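Local coordinates for protein tRNA (guanosine(18)-2'-O)-methyltransferase (Aquifex aeolicus, PDB 1ZJR) that catalyses the 2'-O methylation of guanosine 18 in a subset of tRNA species, using S-adenosyl-L-methionine as the methyl donor, at residues D84-K89 with P134-I139; Q88-F93 with P120-V125; V43-A48 with I163-A168; E17-R22 with K190-W195. One frame throughout, in Å; residues are numbered along the deposited sequence.

In the fold
The chain starts with helix 7-19. Its end meets helix 185-200 in contact 4, which closes the longest of the four loops and joins the two terminal helices. Contact 3 is nested inside that loop and pairs helix 36-49 with helix 157-174. Contacts 1 and 2 are nested deeper and both start from helix 86-95. Contact 2 returns from strand 121-126, and contact 1 from helix 134-137. These two touch each other through Ile-136 and Leu-90. Leu-123 of strand 121-126 packs on Leu-165, which ties contact 2 to contact 3 through the sheet. A salt bridge between Asp-47 and Arg-22 joins contacts 3 and 4.

Contact 1 of 4, residues D84-K89 with P134-I139; sequences DNPVQK and PEIVEI
Two van der Waals touches, one between side chains and one against a backbone carbonyl, bring the start of helix 86-95 against the short helix 134-137. In the first, Pro-86 meets Ile-136. The ring atom CB of Pro-86 lies 3.7 Å from CD1 of Ile-136 and 3.9 Å from its CG1. The long branch of Ile-136 is extended (chi2 177°), which carries its terminal methyl across to the proline. The other branch, CG2, packs on Leu-90 farther along the same helix as Pro-86. In the second touch, Val-87 sets one methyl against the backbone of helix 134-137. Its CG2 is 3.4 Å from O of Glu-135. The chain of Glu-135 bends at chi2 (69°), which leaves its CB as the part of the side chain that meets CG2 of Val-87, at 4.0 Å.

The fold is the alpha/beta SPOUT methyltransferase fold, built on a parallel sheet. Here two helices meet beside the ends of its strands. Pro-86 rests on Phe-29 and Tyr-57, and Ile-136 on Asp-31. The side chain of Ile-136 is about 8 Å from that of Thr-103, a predicted S-adenosyl-L-methionine binding residue.

Asn-85 is the N-cap of its helix, and its O accepts the first-turn bond from N of Lys-89 at 3.2 Å. At the end of 134-139, O of Ile-139 is hydrogen-bonded by the side-chain NZ of Lys-94, in helix 86-95.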
# COMPACT_ATOMS: atom_id res chain seq x y z
N ASP A 84 -11.98 -9.23 5.33
CA ASP A 84 -12.18 -10.56 5.91
C ASP A 84 -11.92 -11.68 4.91
O ASP A 84 -11.74 -12.83 5.30
CB ASP A 84 -13.61 -10.71 6.45
CG ASP A 84 -13.90 -9.78 7.59
OD1 ASP A 84 -13.05 -9.67 8.51
OD2 ASP A 84 -14.98 -9.15 7.58
N ASN A 85 -11.91 -11.33 3.63
CA ASN A 85 -11.69 -12.31 2.57
C ASN A 85 -10.80 -11.66 1.51
O ASN A 85 -11.28 -10.90 0.68
CB ASN A 85 -13.04 -12.71 1.98
CG ASN A 85 -12.92 -13.81 0.93
OD1 ASN A 85 -13.94 -14.35 0.49
ND2 ASN A 85 -11.70 -14.13 0.53
N PRO A 86 -9.49 -11.96 1.53
CA PRO A 86 -8.51 -11.41 0.59
C PRO A 86 -8.82 -11.63 -0.89
O PRO A 86 -8.84 -10.67 -1.66
CB PRO A 86 -7.21 -12.10 1.00
CG PRO A 86 -7.40 -12.34 2.46
CD PRO A 86 -8.83 -12.83 2.52
N VAL A 87 -9.03 -12.88 -1.27
CA VAL A 87 -9.31 -13.21 -2.66
C VAL A 87 -10.54 -12.48 -3.19
O VAL A 87 -10.55 -12.01 -4.33
CB VAL A 87 -9.50 -14.73 -2.85
CG1 VAL A 87 -9.95 -15.03 -4.28
CG2 VAL A 87 -8.19 -15.45 -2.56
N GLN A 88 -11.59 -12.40 -2.38
CA GLN A 88 -12.81 -11.72 -2.79
C GLN A 88 -12.54 -10.24 -3.06
O GLN A 88 -12.95 -9.70 -4.08
CB GLN A 88 -13.88 -11.86 -1.71
CG GLN A 88 -15.23 -11.28 -2.09
CD GLN A 88 -16.27 -11.44 -1.00
OE1 GLN A 88 -16.11 -10.94 0.11
NE2 GLN A 88 -17.36 -12.15 -1.32
N LYS A 89 -11.83 -9.60 -2.14
CA LYS A 89 -11.51 -8.19 -2.28
C LYS A 89 -10.60 -7.95 -3.48
O LYS A 89 -10.82 -7.03 -4.27
CB LYS A 89 -10.83 -7.66 -1.02
CG LYS A 89 -10.74 -6.14 -0.96
CD LYS A 89 -12.13 -5.52 -0.92
CE LYS A 89 -12.08 -4.01 -0.85
NZ LYS A 89 -13.46 -3.44 -0.82
N PRO A 134 -1.26 -19.07 -0.62
CA PRO A 134 -1.45 -19.73 -1.91
C PRO A 134 -2.79 -19.31 -2.51
O PRO A 134 -2.95 -19.25 -3.73
CB PRO A 134 -1.41 -21.21 -1.54
CG PRO A 134 -0.48 -21.24 -0.37
CD PRO A 134 -0.96 -20.05 0.44
N GLU A 135 -3.76 -19.02 -1.64
CA GLU A 135 -5.08 -18.60 -2.08
C GLU A 135 -4.97 -17.30 -2.87
O GLU A 135 -5.59 -17.14 -3.93
CB GLU A 135 -6.01 -18.38 -0.88
CG GLU A 135 -6.45 -19.65 -0.14
CD GLU A 135 -5.32 -20.34 0.63
OE1 GLU A 135 -4.56 -19.65 1.33
OE2 GLU A 135 -5.21 -21.58 0.53
N ILE A 136 -4.16 -16.38 -2.37
CA ILE A 136 -3.96 -15.10 -3.04
C ILE A 136 -3.14 -15.22 -4.33
O ILE A 136 -3.52 -14.67 -5.36
CB ILE A 136 -3.28 -14.08 -2.09
CG1 ILE A 136 -4.26 -13.68 -0.98
CG2 ILE A 136 -2.82 -12.86 -2.88
CD1 ILE A 136 -3.67 -12.72 0.05
N VAL A 137 -2.03 -15.94 -4.28
CA VAL A 137 -1.18 -16.05 -5.45
C VAL A 137 -1.92 -16.69 -6.64
O VAL A 137 -1.58 -16.43 -7.79
CB VAL A 137 0.13 -16.83 -5.15
CG1 VAL A 137 -0.10 -18.34 -5.24
CG2 VAL A 137 1.22 -16.39 -6.10
N GLU A 138 -2.93 -17.49 -6.34
CA GLU A 138 -3.71 -18.16 -7.38
C GLU A 138 -4.43 -17.18 -8.31
O GLU A 138 -4.70 -17.50 -9.47
CB GLU A 138 -4.74 -19.10 -6.76
CG GLU A 138 -4.14 -20.35 -6.15
CD GLU A 138 -3.49 -21.25 -7.18
OE1 GLU A 138 -2.57 -20.79 -7.90
OE2 GLU A 138 -3.89 -22.43 -7.28
N ILE A 139 -4.74 -15.99 -7.80
CA ILE A 139 -5.44 -14.98 -8.59
C ILE A 139 -4.55 -13.83 -9.06
O ILE A 139 -5.02 -12.92 -9.74
CB ILE A 139 -6.63 -14.40 -7.79
CG1 ILE A 139 -7.52 -13.57 -8.72
CG2 ILE A 139 -6.12 -13.52 -6.64
CD1 ILE A 139 -8.14 -14.38 -9.85

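Contact 2 of 4, residues Q88-F93 with P120-V125; sequences QKLLEF and PTVLVV
Helix 88-93 runs nearly antiparallel to strand 121-125, with 154° between their directions and 9.9 Å between the axes at closest approach. Val-122 and Val-124 both point toward the helix, while Leu-123 between them points away. Val-122 uses its two methyls on different partners. CG2 sits over one face of the Phe-93 ring as a CH-pi contact. It is 4.2 Å from the ring centroid and 29° off the ring normal. Its nearest ring atom is CG of Phe-93, at 3.7 Å. CG1 of Val-122 meets CD2 of Leu-90, also at 3.7 Å. Leu-90 and Val-124 then approach tip to tip, with CD2 of Leu-90 at 4.0 Å from CG2 of Val-124. The leucine CG lies anti to its carbonyl carbon (chi1 -65°), which brings CD2 against both valines, with CD1 farther off beside Val-124.

Helix 86-95 connects the parallel strands 79-82 and 99-103 as a beta-alpha-beta crossover that spans the three strands between them. Strand 121-126 is one of the strands it passes over. Phe-93 also meets Phe-98 and Tyr-55 edge-to-face, which probably restricts the ring further. Val-122 and Val-124 touch Ile-100 on the neighbouring strand. All four touching side chains are buried and apolar. The contact therefore rests on shape and exclusion of water, and its geometry is set by methyl and ring packing.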
# COMPACT_ATOMS: atom_id res chain seq x y z
N GLN A 88 -11.59 -12.40 -2.38
CA GLN A 88 -12.81 -11.72 -2.79
C GLN A 88 -12.54 -10.24 -3.06
O GLN A 88 -12.95 -9.70 -4.08
CB GLN A 88 -13.88 -11.86 -1.71
CG GLN A 88 -15.23 -11.28 -2.09
CD GLN A 88 -16.27 -11.44 -1.00
OE1 GLN A 88 -16.11 -10.94 0.11
NE2 GLN A 88 -17.36 -12.15 -1.32
N LYS A 89 -11.83 -9.60 -2.14
CA LYS A 89 -11.51 -8.19 -2.28
C LYS A 89 -10.60 -7.95 -3.48
O LYS A 89 -10.82 -7.03 -4.27
CB LYS A 89 -10.83 -7.66 -1.02
CG LYS A 89 -10.74 -6.14 -0.96
CD LYS A 89 -12.13 -5.52 -0.92
CE LYS A 89 -12.08 -4.01 -0.85
NZ LYS A 89 -13.46 -3.44 -0.82
N LEU A 90 -9.57 -8.79 -3.62
CA LEU A 90 -8.64 -8.65 -4.73
C LEU A 90 -9.33 -8.88 -6.07
O LEU A 90 -8.96 -8.27 -7.07
CB LEU A 90 -7.47 -9.61 -4.55
CG LEU A 90 -6.59 -9.31 -3.32
CD1 LEU A 90 -5.56 -10.41 -3.15
CD2 LEU A 90 -5.92 -7.95 -3.48
N LEU A 91 -10.33 -9.76 -6.08
CA LEU A 91 -11.06 -10.04 -7.32
C LEU A 91 -11.85 -8.81 -7.73
O LEU A 91 -12.04 -8.56 -8.92
CB LEU A 91 -12.01 -11.23 -7.12
CG LEU A 91 -11.33 -12.59 -6.98
CD1 LEU A 91 -12.36 -13.66 -6.64
CD2 LEU A 91 -10.63 -12.93 -8.27
N GLU A 92 -12.33 -8.06 -6.74
CA GLU A 92 -13.09 -6.85 -7.01
C GLU A 92 -12.21 -5.86 -7.76
O GLU A 92 -12.67 -5.21 -8.71
CB GLU A 92 -13.56 -6.22 -5.69
CG GLU A 92 -14.86 -6.82 -5.17
CD GLU A 92 -15.12 -6.46 -3.72
OE1 GLU A 92 -14.88 -5.29 -3.34
OE2 GLU A 92 -15.59 -7.34 -2.98
N PHE A 93 -10.95 -5.75 -7.35
CA PHE A 93 -10.03 -4.84 -8.02
C PHE A 93 -9.65 -5.39 -9.38
O PHE A 93 -9.56 -4.64 -10.36
CB PHE A 93 -8.75 -4.63 -7.19
CG PHE A 93 -8.92 -3.67 -6.05
CD1 PHE A 93 -9.02 -4.14 -4.74
CD2 PHE A 93 -8.97 -2.30 -6.27
CE1 PHE A 93 -9.16 -3.26 -3.67
CE2 PHE A 93 -9.11 -1.40 -5.21
CZ PHE A 93 -9.21 -1.88 -3.91
N PRO A 120 -3.03 0.78 -13.19
CA PRO A 120 -3.75 0.46 -11.95
C PRO A 120 -3.19 -0.84 -11.38
O PRO A 120 -3.24 -1.89 -12.04
CB PRO A 120 -5.20 0.33 -12.42
CG PRO A 120 -5.27 1.37 -13.52
CD PRO A 120 -3.97 1.12 -14.28
N THR A 121 -2.68 -0.76 -10.16
CA THR A 121 -2.05 -1.90 -9.52
C THR A 121 -2.34 -2.08 -8.04
O THR A 121 -2.43 -1.12 -7.29
CB THR A 121 -0.51 -1.79 -9.63
OG1 THR A 121 -0.12 -1.71 -11.01
CG2 THR A 121 0.19 -2.98 -8.96
N VAL A 122 -2.49 -3.34 -7.63
CA VAL A 122 -2.68 -3.65 -6.22
C VAL A 122 -1.44 -4.49 -5.87
O VAL A 122 -1.28 -5.59 -6.40
CB VAL A 122 -3.93 -4.52 -5.94
CG1 VAL A 122 -3.94 -4.92 -4.46
CG2 VAL A 122 -5.21 -3.74 -6.25
N LEU A 123 -0.56 -3.95 -5.03
CA LEU A 123 0.63 -4.68 -4.61
C LEU A 123 0.29 -5.46 -3.34
O LEU A 123 -0.09 -4.86 -2.34
CB LEU A 123 1.78 -3.71 -4.30
CG LEU A 123 2.99 -4.37 -3.61
CD1 LEU A 123 3.63 -5.37 -4.57
CD2 LEU A 123 3.99 -3.31 -3.18
N VAL A 124 0.43 -6.78 -3.38
CA VAL A 124 0.12 -7.60 -2.21
C VAL A 124 1.41 -8.12 -1.59
O VAL A 124 2.22 -8.77 -2.27
CB VAL A 124 -0.77 -8.82 -2.58
CG1 VAL A 124 -1.29 -9.48 -1.30
CG2 VAL A 124 -1.93 -8.37 -3.46
N VAL A 125 1.61 -7.83 -0.31
CA VAL A 125 2.79 -8.27 0.42
C VAL A 125 2.30 -9.04 1.65
O VAL A 125 1.12 -8.96 1.99
CB VAL A 125 3.65 -7.07 0.90
CG1 VAL A 125 4.13 -6.26 -0.30
CG2 VAL A 125 2.84 -6.20 1.84

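Contact 3 of 4, residues V43-A48 with I163-A168; sequences VRTCDA and IILYEA
Leu-165 crosses Thr-45 obliquely, methyl to methyl. CD1 of Leu-165 lies 3.9 Å from CG2 of Thr-45 and 4.4 Å from SG of Cys-46. The threonine is turned with CG2 anti to the backbone N and OG1 beside it (chi1 -60°). The methyl thus faces the leucine, while OG1 hydrogen-bonds to the carbonyl O of Ala-41 in its own helix. The second methyl of Leu-165, CD2, is directed at Leu-123 of the sheet. The CB of Cys-46 points away from helix 163-168, and the residue packs on Val-28, Val-51 and Leu-54, so its sulfur only grazes the leucine.

The segments 43-48 and 163-168 run almost parallel (7°), their axes 10.2 Å apart at closest approach. They belong to helix 36-49 and helix 157-174, which lie on the face of the parallel sheet opposite to helix 86-95. In SPOUT enzymes the C-terminal part of this domain forms a topological knot, and helix 157-174 probably belongs to it. This helix follows Ile-146 and Leu-155, two predicted S-adenosyl-L-methionine binding residues.

Tyr-166 makes the outer part of the contact. Its ring comes edge-on to Ala-48, with the methyl CB near the ring plane. OH of the tyrosine is 3.3 Å from CB of Ala-48 and 3.8 Å from O of Ala-48. Both residues are exposed, whereas Leu-165 and Cys-46 are buried. Val-49 packs against Leu-165 and Tyr-166 alike.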
# COMPACT_ATOMS: atom_id res chain seq x y z
N VAL A 43 2.79 1.40 6.79
CA VAL A 43 1.86 2.52 6.66
C VAL A 43 2.66 3.77 6.32
O VAL A 43 2.28 4.54 5.43
CB VAL A 43 1.07 2.76 7.97
CG1 VAL A 43 0.22 4.02 7.85
CG2 VAL A 43 0.17 1.57 8.26
N ARG A 44 3.78 3.97 7.02
CA ARG A 44 4.64 5.13 6.78
C ARG A 44 5.15 5.13 5.34
O ARG A 44 5.21 6.18 4.68
CB ARG A 44 5.84 5.14 7.74
CG ARG A 44 6.58 6.49 7.73
CD ARG A 44 8.01 6.44 8.28
NE ARG A 44 8.11 5.97 9.66
CZ ARG A 44 9.15 6.21 10.46
NH1 ARG A 44 10.18 6.93 10.04
NH2 ARG A 44 9.17 5.72 11.69
N THR A 45 5.54 3.96 4.85
CA THR A 45 6.05 3.82 3.49
C THR A 45 4.96 4.10 2.45
O THR A 45 5.24 4.70 1.41
CB THR A 45 6.63 2.41 3.28
OG1 THR A 45 7.70 2.21 4.21
CG2 THR A 45 7.15 2.25 1.87
N CYS A 46 3.74 3.68 2.73
CA CYS A 46 2.63 3.93 1.81
C CYS A 46 2.46 5.44 1.67
O CYS A 46 2.34 5.97 0.56
CB CYS A 46 1.33 3.31 2.34
SG CYS A 46 1.26 1.53 2.13
N ASP A 47 2.45 6.12 2.81
CA ASP A 47 2.29 7.57 2.86
C ASP A 47 3.40 8.27 2.07
O ASP A 47 3.15 9.25 1.35
CB ASP A 47 2.31 8.03 4.32
CG ASP A 47 2.51 9.53 4.47
OD1 ASP A 47 1.61 10.30 4.07
OD2 ASP A 47 3.57 9.93 4.99
N ALA A 48 4.62 7.75 2.19
CA ALA A 48 5.78 8.31 1.51
C ALA A 48 5.72 8.28 -0.01
O ALA A 48 6.14 9.23 -0.67
CB ALA A 48 7.06 7.60 1.98
N ILE A 163 11.07 -1.35 -0.85
CA ILE A 163 11.88 -1.53 -2.05
C ILE A 163 10.99 -1.60 -3.29
O ILE A 163 11.24 -0.94 -4.30
CB ILE A 163 12.72 -2.82 -1.95
CG1 ILE A 163 13.79 -2.63 -0.86
CG2 ILE A 163 13.35 -3.17 -3.32
CD1 ILE A 163 14.44 -3.93 -0.39
N ILE A 164 9.93 -2.40 -3.20
CA ILE A 164 9.02 -2.55 -4.33
C ILE A 164 8.26 -1.26 -4.59
O ILE A 164 8.17 -0.81 -5.73
CB ILE A 164 8.04 -3.70 -4.09
CG1 ILE A 164 8.82 -5.00 -3.87
CG2 ILE A 164 7.09 -3.84 -5.29
CD1 ILE A 164 7.96 -6.17 -3.36
N LEU A 165 7.70 -0.65 -3.54
CA LEU A 165 6.96 0.59 -3.73
C LEU A 165 7.82 1.71 -4.30
O LEU A 165 7.31 2.58 -5.01
CB LEU A 165 6.31 1.04 -2.42
CG LEU A 165 5.07 0.25 -2.01
CD1 LEU A 165 4.54 0.77 -0.68
CD2 LEU A 165 3.99 0.39 -3.09
N TYR A 166 9.11 1.71 -4.00
CA TYR A 166 9.94 2.78 -4.55
C TYR A 166 10.35 2.52 -5.99
O TYR A 166 10.78 3.44 -6.69
CB TYR A 166 11.13 3.08 -3.63
CG TYR A 166 10.79 4.24 -2.72
CD1 TYR A 166 10.90 5.56 -3.18
CD2 TYR A 166 10.23 4.02 -1.46
CE1 TYR A 166 10.45 6.64 -2.39
CE2 TYR A 166 9.78 5.09 -0.67
CZ TYR A 166 9.90 6.39 -1.14
OH TYR A 166 9.44 7.43 -0.36
N GLU A 167 10.19 1.28 -6.45
CA GLU A 167 10.45 1.01 -7.85
C GLU A 167 9.21 1.57 -8.54
O GLU A 167 9.28 2.18 -9.62
CB GLU A 167 10.57 -0.49 -8.12
CG GLU A 167 10.51 -0.86 -9.60
CD GLU A 167 11.59 -0.19 -10.44
OE1 GLU A 167 11.46 -0.21 -11.68
OE2 GLU A 167 12.56 0.36 -9.86
N ALA A 168 8.05 1.38 -7.91
CA ALA A 168 6.79 1.90 -8.44
C ALA A 168 6.86 3.43 -8.49
O ALA A 168 6.40 4.06 -9.44
CB ALA A 168 5.62 1.45 -7.56

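Contact 4 of 4, residues E17-R22 with K190-W195; sequences EVLEKR and KILKKW
Leu-19 is the central residue here and touches three side chains of helix 190-195. Its CD1 meets CG2 of Ile-191 at 3.8 Å and CD2 of Leu-192 at 4.0 Å. Its CD2 lies 4.0 Å from the same CG2 of Ile-191. That second methyl also approaches CZ3 of Trp-195 at 4.2 Å. Leu-19 crosses both Ile-191 and Trp-195 obliquely. Its CG stands anti to the carbonyl carbon (chi1 -70°), and the two methyls lie against these residues. An alanine at Leu-19 is likely to open a gap between Ile-191, Leu-192 and Trp-195 and leave the indole without this neighbour.

The contact joins the end of the N-terminal helix 7-19 to the C-terminal helix 185-200. Leu-15, one turn before Leu-19, packs on Leu-192 and Trp-195 as well, so the two terminal helices meet along more than one turn.

Ile-191 also touches the indole: its CG2 lies over one face of the Trp-195 ring, 3.5 Å above the plane and offset toward the rim. Around the same indole stand Trp-77, its ring turned by only about 10°, Phe-79, inclined at about 40°, and Leu-52 of strand 51-57, and together they probably restrict its position. Farther along the chain, Arg-22 has CG1 of Val-18 3.5 Å above the centre of its guanidinium. That group forms a salt bridge with Asp-47 and donates a hydrogen bond to O of Trp-77.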
# COMPACT_ATOMS: atom_id res chain seq x y z
N GLU A 17 -1.81 19.48 -0.31
CA GLU A 17 -0.64 19.25 -1.15
C GLU A 17 -0.37 17.75 -1.25
O GLU A 17 -0.02 17.23 -2.32
CB GLU A 17 0.58 19.95 -0.53
CG GLU A 17 0.43 21.46 -0.46
CD GLU A 17 1.49 22.10 0.40
OE1 GLU A 17 1.59 23.35 0.39
OE2 GLU A 17 2.22 21.37 1.10
N VAL A 18 -0.53 17.05 -0.14
CA VAL A 18 -0.32 15.61 -0.11
C VAL A 18 -1.37 14.92 -0.98
O VAL A 18 -1.04 14.04 -1.77
CB VAL A 18 -0.40 15.07 1.34
CG1 VAL A 18 -0.45 13.55 1.34
CG2 VAL A 18 0.81 15.56 2.14
N LEU A 19 -2.63 15.32 -0.84
CA LEU A 19 -3.68 14.70 -1.64
C LEU A 19 -3.48 14.95 -3.13
O LEU A 19 -3.85 14.11 -3.96
CB LEU A 19 -5.06 15.22 -1.19
CG LEU A 19 -5.52 14.73 0.19
CD1 LEU A 19 -6.86 15.37 0.56
CD2 LEU A 19 -5.65 13.21 0.16
N GLU A 20 -2.87 16.07 -3.48
CA GLU A 20 -2.63 16.38 -4.89
C GLU A 20 -1.55 15.49 -5.52
O GLU A 20 -1.40 15.47 -6.74
CB GLU A 20 -2.27 17.86 -5.05
CG GLU A 20 -3.48 18.77 -4.87
CD GLU A 20 -3.14 20.24 -4.83
OE1 GLU A 20 -4.08 21.06 -4.77
OE2 GLU A 20 -1.94 20.58 -4.86
N LYS A 21 -0.82 14.75 -4.69
CA LYS A 21 0.22 13.86 -5.19
C LYS A 21 -0.16 12.39 -4.99
O LYS A 21 0.54 11.49 -5.46
CB LYS A 21 1.54 14.14 -4.49
CG LYS A 21 2.11 15.54 -4.74
CD LYS A 21 3.30 15.81 -3.84
CE LYS A 21 3.84 17.22 -4.01
NZ LYS A 21 4.91 17.52 -3.00
N ARG A 22 -1.25 12.14 -4.27
CA ARG A 22 -1.69 10.78 -4.02
C ARG A 22 -1.99 10.00 -5.31
O ARG A 22 -2.56 10.54 -6.25
CB ARG A 22 -2.93 10.78 -3.12
CG ARG A 22 -2.64 11.00 -1.63
CD ARG A 22 -1.93 9.79 -1.03
NE ARG A 22 -1.85 9.82 0.43
CZ ARG A 22 -0.72 9.97 1.12
NH1 ARG A 22 0.44 10.12 0.48
NH2 ARG A 22 -0.73 9.91 2.44
N LYS A 190 -13.71 16.26 -0.60
CA LYS A 190 -14.43 15.31 0.23
C LYS A 190 -13.52 14.75 1.31
O LYS A 190 -13.90 14.65 2.48
CB LYS A 190 -14.98 14.16 -0.63
CG LYS A 190 -15.83 13.17 0.17
CD LYS A 190 -16.19 11.93 -0.64
CE LYS A 190 -14.97 11.06 -0.93
NZ LYS A 190 -14.31 10.57 0.32
N ILE A 191 -12.30 14.38 0.92
CA ILE A 191 -11.35 13.84 1.87
C ILE A 191 -10.92 14.89 2.89
O ILE A 191 -10.83 14.59 4.08
CB ILE A 191 -10.12 13.25 1.15
CG1 ILE A 191 -10.57 12.11 0.23
CG2 ILE A 191 -9.09 12.76 2.18
CD1 ILE A 191 -9.47 11.53 -0.64
N LEU A 192 -10.65 16.10 2.43
CA LEU A 192 -10.25 17.18 3.34
C LEU A 192 -11.30 17.35 4.43
O LEU A 192 -10.99 17.41 5.63
CB LEU A 192 -10.08 18.50 2.59
CG LEU A 192 -8.80 18.72 1.78
CD1 LEU A 192 -8.87 20.04 1.03
CD2 LEU A 192 -7.60 18.71 2.72
N LYS A 193 -12.56 17.45 4.01
CA LYS A 193 -13.66 17.62 4.94
C LYS A 193 -13.77 16.43 5.89
O LYS A 193 -13.86 16.61 7.10
CB LYS A 193 -14.98 17.78 4.17
CG LYS A 193 -15.09 19.07 3.38
CD LYS A 193 -16.41 19.15 2.63
CE LYS A 193 -16.56 20.49 1.91
NZ LYS A 193 -15.50 20.70 0.89
N LYS A 194 -13.74 15.23 5.34
CA LYS A 194 -13.85 14.01 6.14
C LYS A 194 -12.75 13.87 7.18
O LYS A 194 -13.03 13.69 8.37
CB LYS A 194 -13.86 12.78 5.23
CG LYS A 194 -14.07 11.47 5.97
CD LYS A 194 -14.27 10.31 4.99
CE LYS A 194 -14.58 9.01 5.73
NZ LYS A 194 -14.87 7.89 4.79
N TRP A 195 -11.50 13.95 6.75
CA TRP A 195 -10.39 13.80 7.68
C TRP A 195 -10.28 14.93 8.69
O TRP A 195 -9.86 14.71 9.83
CB TRP A 195 -9.07 13.62 6.93
CG TRP A 195 -8.94 12.23 6.37
CD1 TRP A 195 -9.74 11.16 6.64
CD2 TRP A 195 -7.93 11.76 5.47
NE1 TRP A 195 -9.29 10.04 5.97
CE2 TRP A 195 -8.18 10.39 5.25
CE3 TRP A 195 -6.83 12.36 4.84
CZ2 TRP A 195 -7.37 9.61 4.41
CZ3 TRP A 195 -6.03 11.59 4.01
CH2 TRP A 195 -6.31 10.22 3.80